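Indole-3-acetic acid-amido synthetase GH3.15 (Arabidopsis thaliana, PDB 6E1Q) joins the auxin precursor indole-3-butyric acid, or the herbicide 2,4-DB, to glutamine in an ATP-dependent reaction that releases AMP and diphosphate. Local coordinates at residues 27-32 and 53-58; 41-46 and 74-79; 197-202 and 238-243; 205-210 and 261-266. One frame throughout, in Å; residues are numbered along the deposited sequence.

Interaction 1. Residues 27-32 and 53-58; sequences IQDSVL and VDKQNF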
loop_
_atom_site.group_PDB
_atom_site.type_symbol
_atom_site.label_atom_id
_atom_site.label_comp_id
_atom_site.label_asym_id
_atom_site.label_seq_id
_atom_site.Cartn_x
_atom_site.Cartn_y
_atom_site.Cartn_z
ATOM N N ILE A 27 -5.311 24.756 14.276
ATOM C CA ILE A 27 -4.806 24.539 12.926
ATOM C C ILE A 27 -5.917 24.029 12.014
ATOM O O ILE A 27 -6.097 24.517 10.892
ATOM C CB ILE A 27 -3.599 23.583 12.944
ATOM C CG1 ILE A 27 -2.426 24.241 13.678
ATOM C CG2 ILE A 27 -3.205 23.240 11.513
ATOM C CD1 ILE A 27 -1.259 23.309 13.955
ATOM N N GLN A 28 -6.673 23.036 12.476
ATOM C CA GLN A 28 -7.820 22.561 11.704
ATOM C C GLN A 28 -8.745 23.706 11.297
ATOM O O GLN A 28 -9.082 23.854 10.116
ATOM C CB GLN A 28 -8.580 21.511 12.507
ATOM C CG GLN A 28 -7.928 20.141 12.446
ATOM C CD GLN A 28 -8.057 19.496 11.081
ATOM O OE1 GLN A 28 -9.090 18.918 10.766
ATOM N NE2 GLN A 28 -7.006 19.586 10.265
ATOM N N ASP A 29 -9.152 24.543 12.260
ATOM C CA ASP A 29 -10.070 25.633 11.938
ATOM C C ASP A 29 -9.429 26.619 10.966
ATOM O O ASP A 29 -10.106 27.163 10.084
ATOM C CB ASP A 29 -10.519 26.355 13.215
ATOM C CG ASP A 29 -11.347 25.466 14.134
ATOM O OD1 ASP A 29 -11.605 24.294 13.774
ATOM O OD2 ASP A 29 -11.721 25.932 15.230
ATOM N N SER A 30 -8.119 26.847 11.104
ATOM C CA SER A 30 -7.405 27.706 10.160
ATOM C C SER A 30 -7.413 27.112 8.755
ATOM O O SER A 30 -7.643 27.830 7.775
ATOM C CB SER A 30 -5.969 27.910 10.626
ATOM O OG SER A 30 -5.878 28.987 11.535
ATOM N N VAL A 31 -7.147 25.805 8.647
ATOM C CA VAL A 31 -7.156 25.119 7.352
ATOM C C VAL A 31 -8.518 25.264 6.684
ATOM O O VAL A 31 -8.620 25.644 5.511
ATOM C CB VAL A 31 -6.779 23.633 7.531
ATOM C CG1 VAL A 31 -7.072 22.842 6.253
ATOM C CG2 VAL A 31 -5.323 23.484 7.954
ATOM N N LEU A 32 -9.584 24.965 7.430
ATOM C CA LEU A 32 -10.933 25.042 6.874
ATOM C C LEU A 32 -11.243 26.449 6.369
ATOM O O LEU A 32 -11.745 26.633 5.249
ATOM C CB LEU A 32 -11.955 24.622 7.929
ATOM C CG LEU A 32 -13.383 24.594 7.388
ATOM C CD1 LEU A 32 -13.441 23.680 6.174
ATOM C CD2 LEU A 32 -14.423 24.195 8.453
ATOM N N VAL A 53 -17.981 31.102 4.501
ATOM C CA VAL A 53 -16.728 30.432 4.839
ATOM C C VAL A 53 -16.720 29.889 6.257
ATOM O O VAL A 53 -15.722 29.294 6.674
ATOM C CB VAL A 53 -15.515 31.360 4.619
ATOM C CG1 VAL A 53 -15.470 31.845 3.182
ATOM C CG2 VAL A 53 -15.578 32.561 5.588
ATOM N N ASP A 54 -17.797 30.074 7.010
ATOM C CA ASP A 54 -17.853 29.651 8.399
ATOM C C ASP A 54 -18.052 28.143 8.489
ATOM O O ASP A 54 -18.567 27.503 7.568
ATOM C CB ASP A 54 -18.992 30.361 9.118
ATOM C CG ASP A 54 -20.347 29.917 8.609
ATOM O OD1 ASP A 54 -20.755 30.384 7.526
ATOM O OD2 ASP A 54 -20.993 29.086 9.281
ATOM N N LYS A 55 -17.661 27.581 9.636
ATOM C CA LYS A 55 -17.677 26.127 9.777
ATOM C C LYS A 55 -19.099 25.580 9.797
ATOM O O LYS A 55 -19.368 24.514 9.223
ATOM C CB LYS A 55 -16.931 25.701 11.041
ATOM C CG LYS A 55 -16.919 24.188 11.219
ATOM C CD LYS A 55 -16.264 23.743 12.511
ATOM C CE LYS A 55 -14.787 24.088 12.539
ATOM N NZ LYS A 55 -14.081 23.237 13.534
ATOM N N GLN A 56 -20.025 26.291 10.440
ATOM C CA GLN A 56 -21.364 25.742 10.626
ATOM C C GLN A 56 -22.131 25.669 9.310
ATOM O O GLN A 56 -22.851 24.696 9.060
ATOM C CB GLN A 56 -22.132 26.559 11.666
ATOM C CG GLN A 56 -23.002 25.703 12.584
ATOM C CD GLN A 56 -22.365 24.353 12.923
ATOM O OE1 GLN A 56 -21.197 24.275 13.318
ATOM N NE2 GLN A 56 -23.134 23.281 12.754
ATOM N N ASN A 57 -21.999 26.683 8.456
ATOM C CA ASN A 57 -22.587 26.583 7.126
ATOM C C ASN A 57 -21.933 25.470 6.317
ATOM O O ASN A 57 -22.599 24.800 5.518
ATOM C CB ASN A 57 -22.473 27.920 6.399
ATOM C CG ASN A 57 -23.585 28.876 6.778
ATOM O OD1 ASN A 57 -24.760 28.514 6.759
ATOM N ND2 ASN A 57 -23.220 30.107 7.128
ATOM N N PHE A 58 -20.630 25.260 6.512
ATOM C CA PHE A 58 -19.943 24.144 5.874
ATOM C C PHE A 58 -20.593 22.823 6.264
ATOM O O PHE A 58 -20.991 22.035 5.399
ATOM C CB PHE A 58 -18.460 24.195 6.261
ATOM C CG PHE A 58 -17.646 23.010 5.801
ATOM C CD1 PHE A 58 -17.047 23.003 4.553
ATOM C CD2 PHE A 58 -17.413 21.943 6.655
ATOM C CE1 PHE A 58 -16.278 21.934 4.146
ATOM C CE2 PHE A 58 -16.643 20.869 6.249
ATOM C CZ PHE A 58 -16.056 20.875 5.005
#

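Interaction 2. Residues 41-46 and 74-79; sequences QTEYLR and IDRIAN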
loop_
_atom_site.group_PDB
_atom_site.type_symbol
_atom_site.label_atom_id
_atom_site.label_comp_id
_atom_site.label_asym_id
_atom_site.label_seq_id
_atom_site.Cartn_x
_atom_site.Cartn_y
_atom_site.Cartn_z
ATOM N N GLN A 41 -15.416 30.836 -4.909
ATOM C CA GLN A 41 -16.053 31.073 -6.194
ATOM C C GLN A 41 -15.884 29.906 -7.161
ATOM O O GLN A 41 -16.238 30.042 -8.336
ATOM C CB GLN A 41 -15.540 32.373 -6.817
ATOM C CG GLN A 41 -15.967 33.632 -6.044
ATOM C CD GLN A 41 -17.488 33.826 -6.008
ATOM O OE1 GLN A 41 -18.123 33.664 -4.961
ATOM N NE2 GLN A 41 -18.072 34.177 -7.153
ATOM N N THR A 42 -15.368 28.760 -6.701
ATOM C CA THR A 42 -15.395 27.567 -7.543
ATOM C C THR A 42 -16.841 27.164 -7.817
ATOM O O THR A 42 -17.753 27.452 -7.034
ATOM C CB THR A 42 -14.664 26.382 -6.897
ATOM O OG1 THR A 42 -15.325 26.000 -5.679
ATOM C CG2 THR A 42 -13.207 26.713 -6.629
ATOM N N GLU A 43 -17.056 26.498 -8.948
ATOM C CA GLU A 43 -18.407 26.033 -9.245
ATOM C C GLU A 43 -18.897 25.089 -8.159
ATOM O O GLU A 43 -20.038 25.191 -7.709
ATOM C CB GLU A 43 -18.449 25.344 -10.611
ATOM C CG GLU A 43 -19.747 24.609 -10.850
ATOM C CD GLU A 43 -19.840 23.962 -12.225
ATOM O OE1 GLU A 43 -19.227 24.463 -13.200
ATOM O OE2 GLU A 43 -20.542 22.941 -12.324
ATOM N N TYR A 44 -18.025 24.198 -7.688
ATOM C CA TYR A 44 -18.443 23.204 -6.701
ATOM C C TYR A 44 -18.865 23.857 -5.386
ATOM O O TYR A 44 -19.958 23.595 -4.870
ATOM C CB TYR A 44 -17.318 22.190 -6.454
ATOM C CG TYR A 44 -17.806 21.020 -5.627
ATOM C CD1 TYR A 44 -18.394 19.926 -6.241
ATOM C CD2 TYR A 44 -17.732 21.033 -4.230
ATOM C CE1 TYR A 44 -18.874 18.868 -5.510
ATOM C CE2 TYR A 44 -18.210 19.968 -3.488
ATOM C CZ TYR A 44 -18.776 18.884 -4.141
ATOM O OH TYR A 44 -19.269 17.808 -3.450
ATOM N N LEU A 45 -18.006 24.703 -4.820
ATOM C CA LEU A 45 -18.276 25.210 -3.476
ATOM C C LEU A 45 -19.388 26.249 -3.485
ATOM O O LEU A 45 -20.238 26.265 -2.584
ATOM C CB LEU A 45 -16.999 25.787 -2.866
ATOM C CG LEU A 45 -16.842 25.632 -1.358
ATOM C CD1 LEU A 45 -17.123 24.188 -0.956
ATOM C CD2 LEU A 45 -15.443 26.068 -0.942
ATOM N N ARG A 46 -19.405 27.120 -4.498
ATOM C CA ARG A 46 -20.398 28.188 -4.541
ATOM C C ARG A 46 -21.810 27.619 -4.617
ATOM O O ARG A 46 -22.751 28.201 -4.062
ATOM C CB ARG A 46 -20.114 29.119 -5.728
ATOM C CG ARG A 46 -21.258 30.065 -6.102
ATOM C CD ARG A 46 -21.751 29.828 -7.529
ATOM N NE ARG A 46 -20.690 30.032 -8.513
ATOM C CZ ARG A 46 -20.605 29.389 -9.676
ATOM N NH1 ARG A 46 -21.514 28.483 -10.007
ATOM N NH2 ARG A 46 -19.599 29.642 -10.502
ATOM N N ILE A 74 -14.354 15.830 -12.255
ATOM C CA ILE A 74 -13.021 15.426 -12.698
ATOM C C ILE A 74 -13.016 15.145 -14.197
ATOM O O ILE A 74 -12.085 15.539 -14.914
ATOM C CB ILE A 74 -12.544 14.209 -11.882
ATOM C CG1 ILE A 74 -12.523 14.576 -10.396
ATOM C CG2 ILE A 74 -11.128 13.773 -12.323
ATOM C CD1 ILE A 74 -12.276 13.390 -9.479
ATOM N N ASP A 75 -14.059 14.469 -14.698
ATOM C CA ASP A 75 -14.138 14.194 -16.129
ATOM C C ASP A 75 -14.240 15.492 -16.927
ATOM O O ASP A 75 -13.626 15.625 -17.993
ATOM C CB ASP A 75 -15.333 13.275 -16.435
ATOM C CG ASP A 75 -15.098 11.815 -16.009
ATOM O OD1 ASP A 75 -13.930 11.362 -15.924
ATOM O OD2 ASP A 75 -16.100 11.107 -15.767
ATOM N N ARG A 76 -15.008 16.468 -16.431
ATOM C CA ARG A 76 -15.123 17.721 -17.175
ATOM C C ARG A 76 -13.798 18.467 -17.208
ATOM O O ARG A 76 -13.446 19.059 -18.239
ATOM C CB ARG A 76 -16.246 18.612 -16.617
ATOM C CG ARG A 76 -17.623 17.920 -16.645
ATOM C CD ARG A 76 -18.758 18.674 -15.942
ATOM N NE ARG A 76 -18.726 20.120 -16.103
ATOM C CZ ARG A 76 -19.167 20.983 -15.197
ATOM N NH1 ARG A 76 -19.628 20.550 -14.025
ATOM N NH2 ARG A 76 -19.117 22.280 -15.446
ATOM N N ILE A 77 -13.040 18.445 -16.105
ATOM C CA ILE A 77 -11.730 19.088 -16.156
ATOM C C ILE A 77 -10.821 18.341 -17.121
ATOM O O ILE A 77 -10.089 18.950 -17.920
ATOM C CB ILE A 77 -11.115 19.170 -14.745
ATOM C CG1 ILE A 77 -11.846 20.209 -13.892
ATOM C CG2 ILE A 77 -9.616 19.463 -14.832
ATOM C CD1 ILE A 77 -11.757 19.947 -12.370
ATOM N N ALA A 78 -10.864 17.006 -17.066
ATOM C CA ALA A 78 -10.080 16.194 -17.986
ATOM C C ALA A 78 -10.391 16.540 -19.431
ATOM O O ALA A 78 -9.519 16.405 -20.308
ATOM C CB ALA A 78 -10.346 14.711 -17.724
ATOM N N ASN A 79 -11.614 17.006 -19.696
ATOM C CA ASN A 79 -12.040 17.329 -21.050
ATOM C C ASN A 79 -11.750 18.771 -21.456
ATOM O O ASN A 79 -11.985 19.140 -22.620
ATOM C CB ASN A 79 -13.534 17.054 -21.225
ATOM C CG ASN A 79 -13.918 16.962 -22.697
ATOM O OD1 ASN A 79 -13.357 16.152 -23.439
ATOM N ND2 ASN A 79 -14.843 17.820 -23.131
#

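Interaction 3. Residues 197-202 and 238-243; sequences SMYCQL and CSNIRT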
loop_
_atom_site.group_PDB
_atom_site.type_symbol
_atom_site.label_atom_id
_atom_site.label_comp_id
_atom_site.label_asym_id
_atom_site.label_seq_id
_atom_site.Cartn_x
_atom_site.Cartn_y
_atom_site.Cartn_z
ATOM N N SER A 197 13.355 -3.380 -16.563
ATOM C CA SER A 197 13.359 -2.364 -15.520
ATOM C C SER A 197 13.753 -2.965 -14.170
ATOM O O SER A 197 14.588 -2.396 -13.453
ATOM C CB SER A 197 11.991 -1.680 -15.445
ATOM O OG SER A 197 10.993 -2.621 -15.082
ATOM N N MET A 198 13.173 -4.115 -13.804
ATOM C CA MET A 198 13.573 -4.755 -12.547
ATOM C C MET A 198 15.057 -5.138 -12.574
ATOM O O MET A 198 15.765 -5.018 -11.562
ATOM C CB MET A 198 12.706 -5.988 -12.288
ATOM C CG MET A 198 13.159 -6.809 -11.077
ATOM S SD MET A 198 12.834 -5.921 -9.520
ATOM C CE MET A 198 11.084 -6.309 -9.307
ATOM N N TYR A 199 15.545 -5.585 -13.734
ATOM C CA TYR A 199 16.945 -5.988 -13.840
ATOM C C TYR A 199 17.877 -4.800 -13.602
ATOM O O TYR A 199 18.831 -4.888 -12.819
ATOM C CB TYR A 199 17.198 -6.645 -15.209
ATOM C CG TYR A 199 18.609 -7.217 -15.382
ATOM C CD1 TYR A 199 19.670 -6.399 -15.745
ATOM C CD2 TYR A 199 18.872 -8.571 -15.157
ATOM C CE1 TYR A 199 20.962 -6.915 -15.901
ATOM C CE2 TYR A 199 20.156 -9.094 -15.306
ATOM C CZ TYR A 199 21.196 -8.258 -15.677
ATOM O OH TYR A 199 22.476 -8.756 -15.833
ATOM N N CYS A 200 17.605 -3.663 -14.249
ATOM C CA CYS A 200 18.519 -2.526 -14.121
ATOM C C CYS A 200 18.483 -1.940 -12.719
ATOM O O CYS A 200 19.519 -1.529 -12.179
ATOM C CB CYS A 200 18.175 -1.454 -15.151
ATOM S SG CYS A 200 18.453 -2.021 -16.854
ATOM N N GLN A 201 17.291 -1.874 -12.130
ATOM C CA GLN A 201 17.142 -1.337 -10.783
ATOM C C GLN A 201 17.874 -2.196 -9.752
ATOM O O GLN A 201 18.492 -1.669 -8.821
ATOM C CB GLN A 201 15.643 -1.221 -10.493
ATOM C CG GLN A 201 15.163 -1.535 -9.114
ATOM C CD GLN A 201 13.784 -0.922 -8.875
ATOM O OE1 GLN A 201 13.649 0.290 -8.728
ATOM N NE2 GLN A 201 12.750 -1.761 -8.891
ATOM N N LEU A 202 17.827 -3.520 -9.905
ATOM C CA LEU A 202 18.558 -4.384 -8.979
ATOM C C LEU A 202 20.065 -4.317 -9.238
ATOM O O LEU A 202 20.870 -4.312 -8.299
ATOM C CB LEU A 202 18.041 -5.826 -9.093
ATOM C CG LEU A 202 16.787 -6.163 -8.257
ATOM C CD1 LEU A 202 16.203 -7.527 -8.655
ATOM C CD2 LEU A 202 17.112 -6.169 -6.764
ATOM N N CYS A 238 25.514 -10.621 -11.243
ATOM C CA CYS A 238 26.869 -10.599 -10.714
ATOM C C CYS A 238 27.891 -10.632 -11.839
ATOM O O CYS A 238 28.936 -9.976 -11.762
ATOM C CB CYS A 238 27.066 -11.769 -9.761
ATOM S SG CYS A 238 26.136 -11.552 -8.233
ATOM N N SER A 239 27.589 -11.380 -12.900
ATOM C CA SER A 239 28.478 -11.430 -14.047
ATOM C C SER A 239 28.645 -10.039 -14.663
ATOM O O SER A 239 29.765 -9.631 -15.001
ATOM C CB SER A 239 27.934 -12.453 -15.052
ATOM O OG SER A 239 28.386 -12.158 -16.348
ATOM N N ASN A 240 27.548 -9.281 -14.776
ATOM C CA ASN A 240 27.637 -7.901 -15.254
ATOM C C ASN A 240 28.541 -7.065 -14.361
ATOM O O ASN A 240 29.316 -6.235 -14.851
ATOM C CB ASN A 240 26.253 -7.249 -15.305
ATOM C CG ASN A 240 25.427 -7.678 -16.511
ATOM O OD1 ASN A 240 24.418 -7.040 -16.809
ATOM N ND2 ASN A 240 25.831 -8.763 -17.196
ATOM N N ILE A 241 28.431 -7.250 -13.044
ATOM C CA ILE A 241 29.281 -6.519 -12.109
ATOM C C ILE A 241 30.744 -6.910 -12.296
ATOM O O ILE A 241 31.638 -6.055 -12.266
ATOM C CB ILE A 241 28.803 -6.756 -10.661
ATOM C CG1 ILE A 241 27.430 -6.115 -10.428
ATOM C CG2 ILE A 241 29.833 -6.204 -9.639
ATOM C CD1 ILE A 241 26.834 -6.407 -9.033
ATOM N N ARG A 242 31.015 -8.201 -12.488
ATOM C CA ARG A 242 32.400 -8.650 -12.658
ATOM C C ARG A 242 33.039 -8.029 -13.897
ATOM O O ARG A 242 34.174 -7.539 -13.847
ATOM C CB ARG A 242 32.449 -10.182 -12.745
ATOM C CG ARG A 242 33.834 -10.737 -13.133
ATOM C CD ARG A 242 33.908 -12.236 -12.876
ATOM N NE ARG A 242 33.888 -12.559 -11.454
ATOM C CZ ARG A 242 32.840 -13.075 -10.809
ATOM N NH1 ARG A 242 31.698 -13.340 -11.454
ATOM N NH2 ARG A 242 32.937 -13.330 -9.510
ATOM N N THR A 243 32.319 -8.043 -15.022
ATOM C CA THR A 243 32.849 -7.567 -16.294
ATOM C C THR A 243 32.684 -6.069 -16.487
ATOM O O THR A 243 33.325 -5.503 -17.377
ATOM C CB THR A 243 32.157 -8.275 -17.466
ATOM O OG1 THR A 243 30.757 -7.963 -17.443
ATOM C CG2 THR A 243 32.336 -9.790 -17.381
#

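Interaction 4. Residues 205-210 and 261-266; sequences GLLERD and KFLTAP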
loop_
_atom_site.group_PDB
_atom_site.type_symbol
_atom_site.label_atom_id
_atom_site.label_comp_id
_atom_site.label_asym_id
_atom_site.label_seq_id
_atom_site.Cartn_x
_atom_site.Cartn_y
_atom_site.Cartn_z
ATOM N N GLY A 205 21.095 -1.224 -7.562
ATOM C CA GLY A 205 21.047 -1.370 -6.119
ATOM C C GLY A 205 22.178 -2.232 -5.591
ATOM O O GLY A 205 22.733 -1.962 -4.522
ATOM N N LEU A 206 22.520 -3.297 -6.322
ATOM C CA LEU A 206 23.621 -4.159 -5.886
ATOM C C LEU A 206 24.962 -3.450 -6.030
ATOM O O LEU A 206 25.831 -3.578 -5.164
ATOM C CB LEU A 206 23.637 -5.468 -6.682
ATOM C CG LEU A 206 22.464 -6.426 -6.466
ATOM C CD1 LEU A 206 22.500 -7.486 -7.557
ATOM C CD2 LEU A 206 22.566 -7.066 -5.081
ATOM N N LEU A 207 25.160 -2.726 -7.132
ATOM C CA LEU A 207 26.406 -1.978 -7.297
ATOM C C LEU A 207 26.598 -0.967 -6.176
ATOM O O LEU A 207 27.730 -0.738 -5.735
ATOM C CB LEU A 207 26.425 -1.272 -8.651
ATOM C CG LEU A 207 26.767 -2.109 -9.902
ATOM C CD1 LEU A 207 26.261 -1.401 -11.143
ATOM C CD2 LEU A 207 28.278 -2.330 -10.026
ATOM N N GLU A 208 25.508 -0.380 -5.678
ATOM C CA GLU A 208 25.574 0.647 -4.649
ATOM C C GLU A 208 25.357 0.097 -3.244
ATOM O O GLU A 208 25.089 0.877 -2.324
ATOM C CB GLU A 208 24.541 1.740 -4.940
ATOM C CG GLU A 208 24.891 2.573 -6.144
ATOM C CD GLU A 208 26.201 3.324 -5.944
ATOM O OE1 GLU A 208 26.190 4.308 -5.170
ATOM O OE2 GLU A 208 27.226 2.929 -6.549
ATOM N N ARG A 209 25.497 -1.218 -3.047
ATOM C CA ARG A 209 25.059 -1.818 -1.783
ATOM C C ARG A 209 25.776 -1.215 -0.572
ATOM O O ARG A 209 25.225 -1.192 0.540
ATOM C CB ARG A 209 25.253 -3.340 -1.830
ATOM C CG ARG A 209 26.712 -3.786 -1.906
ATOM C CD ARG A 209 26.818 -5.270 -2.169
ATOM N NE ARG A 209 26.435 -6.111 -1.025
ATOM C CZ ARG A 209 27.301 -6.761 -0.248
ATOM N NH1 ARG A 209 28.604 -6.671 -0.476
ATOM N NH2 ARG A 209 26.867 -7.515 0.748
ATOM N N ASP A 210 26.990 -0.721 -0.754
ATOM C CA ASP A 210 27.698 -0.164 0.389
ATOM C C ASP A 210 27.213 1.234 0.758
ATOM O O ASP A 210 27.606 1.741 1.810
ATOM C CB ASP A 210 29.205 -0.147 0.116
ATOM C CG ASP A 210 30.024 0.003 1.389
ATOM O OD1 ASP A 210 30.046 -0.938 2.212
ATOM O OD2 ASP A 210 30.627 1.078 1.572
ATOM N N LYS A 261 26.704 5.339 -14.918
ATOM C CA LYS A 261 26.905 6.109 -13.693
ATOM C C LYS A 261 27.401 5.234 -12.550
ATOM O O LYS A 261 28.189 5.684 -11.710
ATOM C CB LYS A 261 25.595 6.793 -13.304
ATOM C CG LYS A 261 25.747 8.109 -12.590
ATOM C CD LYS A 261 24.382 8.726 -12.343
ATOM C CE LYS A 261 24.502 9.995 -11.521
ATOM N NZ LYS A 261 23.658 9.979 -10.290
ATOM N N PHE A 262 26.931 3.989 -12.482
ATOM C CA PHE A 262 27.290 3.075 -11.406
ATOM C C PHE A 262 28.127 1.895 -11.869
ATOM O O PHE A 262 28.989 1.432 -11.119
ATOM C CB PHE A 262 26.026 2.548 -10.712
ATOM C CG PHE A 262 25.126 3.631 -10.186
ATOM C CD1 PHE A 262 25.474 4.345 -9.051
ATOM C CD2 PHE A 262 23.935 3.936 -10.824
ATOM C CE1 PHE A 262 24.644 5.347 -8.554
ATOM C CE2 PHE A 262 23.105 4.934 -10.336
ATOM C CZ PHE A 262 23.459 5.639 -9.198
ATOM N N LEU A 263 27.884 1.402 -13.083
ATOM C CA LEU A 263 28.665 0.319 -13.678
ATOM C C LEU A 263 29.897 0.917 -14.357
ATOM O O LEU A 263 30.005 0.991 -15.582
ATOM C CB LEU A 263 27.806 -0.464 -14.662
ATOM C CG LEU A 263 28.305 -1.811 -15.174
ATOM C CD1 LEU A 263 28.451 -2.803 -14.030
ATOM C CD2 LEU A 263 27.324 -2.329 -16.235
ATOM N N THR A 264 30.839 1.361 -13.526
ATOM C CA THR A 264 31.916 2.216 -14.015
ATOM C C THR A 264 33.154 1.444 -14.432
ATOM O O THR A 264 33.927 1.931 -15.267
ATOM C CB THR A 264 32.292 3.257 -12.949
ATOM O OG1 THR A 264 32.798 2.604 -11.774
ATOM C CG2 THR A 264 31.062 4.088 -12.568
ATOM N N ALA A 265 33.362 0.248 -13.893
ATOM C CA ALA A 265 34.571 -0.511 -14.182
ATOM C C ALA A 265 34.341 -1.955 -13.768
ATOM O O ALA A 265 33.483 -2.227 -12.922
ATOM C CB ALA A 265 35.784 0.080 -13.445
ATOM N N PRO A 266 35.078 -2.904 -14.351
ATOM C CA PRO A 266 34.960 -4.296 -13.899
ATOM C C PRO A 266 35.190 -4.380 -12.394
ATOM O O PRO A 266 36.072 -3.721 -11.848
ATOM C CB PRO A 266 36.057 -5.026 -14.683
ATOM C CG PRO A 266 36.378 -4.120 -15.855
ATOM C CD PRO A 266 36.111 -2.729 -15.394
HETATM O O HOH W 1 29.350 1.702 -8.346
#

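Interaction 1. Residues 27-32 and 53-58
Leu32 reaches from helix 24-38 into the first turn of helix 55-61 and touches two residues with separate branches. CD1 lies over the centre of one face of the Phe58 ring, 3.9 Å from Phe58 CE1 and 11° off the ring normal, a CH-pi contact. CD2 rests on the aliphatic part of Lys55, 3.7 Å from Lys55 CG. With CG anti to the backbone N (chi1 -176°), the fork of Leu32 is thrown toward the second helix, and both it and Phe58 are buried. Beyond this packed patch the contact becomes polar and partly exposed. The Lys55 chain crosses Leu32 at about a right angle, bends at chi3 and brings NZ to 2.7 Å from Asp29 OD1, a salt bridge in which the ammonium approaches from above the carboxylate plane. Lysine suits the place because its methylenes serve the leucine while its ammonium serves the acid. A weak hydrogen bond to Tyr356 OH and a weak, long ion pair with Asp381 also draw on NZ. Shortening Asp29 to an alanine would probably leave the Lys55 ammonium without its close counter-charge and freer to swing. Hydrophobic burial thus joins the helices, while charge pairing fixes the lysine end.

Interaction 2. Residues 41-46 and 74-79
Glu43 and Arg76 approach from opposite directions and meet end-on, each carboxylate oxygen taking one guanidinium nitrogen. Arg76 NH1 donates to Glu43 OE2 over 3.1 Å at 165°, and Arg76 NH2 to Glu43 OE1 over 3.1 Å, a little less straight. Both oxygens are met on the syn side, but the two planes are 38° apart, so the fork is twisted rather than flat. Two bonds hinder rotation of either group, and the pairing spans backbones whose nearest CA atoms, of Glu43 and Ile77, are 11.9 Å apart; long side chains are therefore needed. Glu43 gains its reach because a chi1 of 169° sends CG away from the backbone N and the chain stays extended beyond it. Replacing Glu43 by a glutamine would probably cost the charge attraction and leave one guanidinium nitrogen facing an amide NH2. A second acid, Glu81, forms a salt bridge directly with Arg76 NE. Behind Glu43, Thr42 is the N-cap of its helix, OG1 accepting from Leu45 N at 3.1 Å. The bridge lies at the surface between the start of helix 43-49 and the last turn of helix 67-78, beside Leu85 of a loop, while Tyr44 packs edge-to-face on Tyr73.

Interaction 3. Residues 197-202 and 238-243
Both segments are regular helix, 197-202 inside helix 194-207 and 238-243 at the C-terminal end of helix 220-243, and their backbones stand far enough apart that Tyr199 and Asn240 alone bridge them. Tyr199 carries the longer reach: a chi1 of -175° turns the ring outward from its helix, across the gap, and delivers the phenol oxygen to the amide of Asn240. Tyr199 OH donates to Asn240 OD1 over 2.8 Å. The approach to the acceptor is unusual, for the C=O...donor angle is 100° and the hydroxyl stands above the carbonyl plane rather than on a lone pair. On the tyrosine side, Asn240 OD1 sits at the ring edge, in the ring plane and 3.6 Å from Tyr199 CE1, and the ring and amide planes are 69° apart. The contact is a buried polar link between two helices of the GH3 N-terminal domain, whose family belongs to the ANL clan of adenylating enzymes. Tyrosine suits it because the ring packs edge-to-face on Trp249 while the hydroxyl reaches a buried carbonyl. Asparagine offers an acceptor and a donor on one short side chain: Asn240 ND2 bonds to Ser247 OG, which also makes a weak hydrogen bond with Tyr199 OH, so a serine from the following loop helps to fix the pair. The next residue after Tyr199, Cys200, forms a disulfide with Cys255, tying helix 194-207 covalently to helix 253-258.

Interaction 4. Residues 205-210 and 261-266
The end of helix 194-207 meets the loop between helices 253-258 and 268-278 where that loop makes an inverse gamma turn centred on Leu263. Leu207, on the last turn of the helix, and Glu208, the first residue to leave helical geometry, both point toward the loop. Leu207 CD1 packs on the loop backbone, 3.8 Å from Leu263 N, and on two side chains, 4.0 Å from Phe262 CB and 3.9 Å from Leu263 CD1. Its second branch, CD2, lies 4.0 Å from Leu263 CD1. A branched leucine suits this position, since its two methyls can lie side by side against the turn, both touching Leu263 CD1. Glu208 comes up to the Phe262 ring obliquely, its CD 3.4 Å from Phe262 CD1, with the carboxylate and ring planes 43° apart. Chi1 sets CG beside the ring, and the bend at chi2 (-62°) folds the carboxyl group against the same part of it. A water joins the two sides: it donates to Glu208 OE2 at 3.0 Å and to Phe262 O at 2.8 Å, so one carboxylate oxygen reaches the loop backbone through it. The other oxygen, OE1, accepts from Asn211 ND2, a direct bond that anchors the acid on its own side of the contact. Leu207 also packs on Ile241 of helix 220-243. Glu208 and Phe262 both touch Gln182 of strand 181-183, and Leu263 CD1 packs against Asn240 O of helix 220-243, so the loop lies against a helix end, a strand and a second helix.

All four contacts fall within the GH3 family N-terminal domain, but they form two distant groups. Interactions 1 and 2 interleave along the chain through the successive helices 24-38, 43-49 and 55-61, with helix 67-78 closing the second; their centres are 21 Å apart. Interactions 3 and 4 also alternate in sequence, share helix 194-207 and lie only 9 Å apart between centres, meeting where Ile241 packs on Leu207 and where Arg242 and Thr243 meet Pro266. Interactions 1 and 3 sit on opposite sides of the chain's centre, 54 Å apart between centres. The first group joins helices near in sequence, the second helices and a loop; both lie away from the ATP and substrate sites.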